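Local coordinates for protein predicted component of a thermophile-specific DNA repair system, contains a RAMP domain (Methanopyrus kandleri, PDB 4N0L) that probably binds crRNA as the Csm3 subunit of a type III-A CRISPR interference complex, and carries a zinc ion, at residues 318-323 / 345-350. Numbering follows the deposited sequence.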
# COMPACT_ATOMS: atom_id res chain seq x y z
N ILE A 318 -7.91 -18.23 -9.64
CA ILE A 318 -7.65 -18.95 -8.41
C ILE A 318 -7.93 -18.05 -7.21
O ILE A 318 -7.49 -16.90 -7.16
CB ILE A 318 -6.19 -19.45 -8.35
CG1 ILE A 318 -5.98 -20.60 -9.34
CG2 ILE A 318 -5.83 -19.90 -6.94
CD1 ILE A 318 -4.57 -21.13 -9.38
N VAL A 319 -8.69 -18.58 -6.25
CA VAL A 319 -9.00 -17.85 -5.03
C VAL A 319 -8.33 -18.51 -3.83
O VAL A 319 -8.60 -19.67 -3.52
CB VAL A 319 -10.52 -17.77 -4.78
CG1 VAL A 319 -10.81 -17.21 -3.40
CG2 VAL A 319 -11.19 -16.94 -5.86
N ILE A 320 -7.44 -17.78 -3.16
CA ILE A 320 -6.80 -18.28 -1.95
C ILE A 320 -7.51 -17.71 -0.72
O ILE A 320 -7.39 -16.52 -0.43
CB ILE A 320 -5.31 -17.90 -1.88
CG1 ILE A 320 -4.59 -18.28 -3.18
CG2 ILE A 320 -4.65 -18.56 -0.68
CD1 ILE A 320 -4.64 -19.75 -3.50
N ARG A 321 -8.23 -18.57 -0.01
CA ARG A 321 -8.98 -18.14 1.16
C ARG A 321 -8.17 -18.35 2.43
O ARG A 321 -7.32 -19.24 2.49
CB ARG A 321 -10.30 -18.91 1.27
CG ARG A 321 -11.27 -18.65 0.13
CD ARG A 321 -12.38 -19.69 0.12
NE ARG A 321 -13.47 -19.29 -0.77
CZ ARG A 321 -13.51 -19.57 -2.07
NH1 ARG A 321 -14.53 -19.17 -2.81
NH2 ARG A 321 -12.51 -20.24 -2.63
N ALA A 322 -8.41 -17.51 3.43
CA ALA A 322 -7.84 -17.71 4.75
C ALA A 322 -8.27 -19.08 5.26
O ALA A 322 -7.51 -19.80 5.91
CB ALA A 322 -8.28 -16.62 5.71
N ARG A 323 -9.51 -19.43 4.93
CA ARG A 323 -10.12 -20.71 5.29
C ARG A 323 -9.36 -21.90 4.69
O ARG A 323 -9.37 -22.99 5.26
CB ARG A 323 -11.58 -20.69 4.82
CG ARG A 323 -12.25 -22.03 4.59
CD ARG A 323 -13.69 -21.82 4.11
NE ARG A 323 -13.90 -22.28 2.74
CZ ARG A 323 -14.79 -21.74 1.91
NH1 ARG A 323 -15.54 -20.73 2.30
NH2 ARG A 323 -14.92 -22.22 0.68
N GLY A 345 2.76 -20.63 -3.91
CA GLY A 345 2.79 -21.96 -4.50
C GLY A 345 1.50 -22.33 -5.21
O GLY A 345 1.51 -23.12 -6.16
N GLU A 346 0.39 -21.76 -4.76
CA GLU A 346 -0.92 -22.08 -5.32
C GLU A 346 -1.35 -21.10 -6.41
O GLU A 346 -2.37 -21.31 -7.06
CB GLU A 346 -1.98 -22.11 -4.21
CG GLU A 346 -1.73 -23.13 -3.11
CD GLU A 346 -1.63 -24.55 -3.63
OE1 GLU A 346 -2.35 -24.89 -4.59
OE2 GLU A 346 -0.83 -25.33 -3.07
N LEU A 347 -0.56 -20.05 -6.63
CA LEU A 347 -0.92 -19.02 -7.59
C LEU A 347 -0.47 -19.40 -9.01
O LEU A 347 0.45 -20.20 -9.17
CB LEU A 347 -0.30 -17.67 -7.19
CG LEU A 347 -0.92 -17.02 -5.95
CD1 LEU A 347 -0.05 -15.87 -5.45
CD2 LEU A 347 -2.34 -16.56 -6.22
N PRO A 348 -1.12 -18.83 -10.03
CA PRO A 348 -0.77 -19.19 -11.41
C PRO A 348 0.47 -18.46 -11.94
O PRO A 348 0.48 -18.05 -13.10
CB PRO A 348 -2.01 -18.77 -12.20
CG PRO A 348 -2.55 -17.61 -11.42
CD PRO A 348 -2.33 -17.99 -9.98
N TRP A 349 1.49 -18.32 -11.10
CA TRP A 349 2.77 -17.76 -11.54
C TRP A 349 3.91 -18.52 -10.88
O TRP A 349 3.72 -19.15 -9.84
CB TRP A 349 2.86 -16.27 -11.20
CG TRP A 349 1.82 -15.42 -11.88
CD1 TRP A 349 1.83 -14.99 -13.18
CD2 TRP A 349 0.64 -14.88 -11.28
NE1 TRP A 349 0.72 -14.22 -13.43
CE2 TRP A 349 -0.03 -14.14 -12.28
CE3 TRP A 349 0.07 -14.95 -10.01
CZ2 TRP A 349 -1.23 -13.47 -12.04
CZ3 TRP A 349 -1.12 -14.29 -9.77
CH2 TRP A 349 -1.76 -13.56 -10.78
N GLY A 350 5.09 -18.45 -11.47
CA GLY A 350 6.22 -19.24 -11.00
C GLY A 350 6.00 -20.72 -11.19
O GLY A 350 6.41 -21.52 -10.34
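Ile-318 and Ile-320 lie on one face of the edge strand 318-321 and meet the chain that follows helix 340-345. The contact is mainly apolar. The end methyl CD1 of Ile-318 touches the ring of Pro-348 at CD, 3.9 Å away. In Ile-320, the first torsion (chi1 -50°) swings CG1 to the N side of CA. From there CD1 of Ile-320 reaches over to CB of Glu-346, 3.6 Å away, and the two side chains run nearly perpendicular. CG1 of Ile-320 lies 4.2 Å from CD2 of Leu-347, a looser contact. Beyond CB the side chain of Glu-346 leads away from the strand, and only its CB takes part in the side-chain contact.

The other approach is between a methyl group and a backbone oxygen. CD1 of Ile-318 sits 3.2 Å from O of Glu-346, and CG2 of Ile-318 is 3.7 Å from the same oxygen. The branched side chain thus meets this carbonyl with both of its ends. The two segments are joined by packing alone.

Val-319 points to the other face of the strand, where it touches Phe-292 of strand 290-292. Strand 318-321 closes one side of the antiparallel sheet of this RRM-like RAMP fold. Ile-318 and Ile-320 form backbone hydrogen bonds with Ala-277 and Leu-275 of strand 268-278. The side chains of Leu-347 and Trp-349 both touch Ala-277 of strand 268-278 and Ile-8 of strand 7-16, which means that the C-terminal chain also packs on the inner strands.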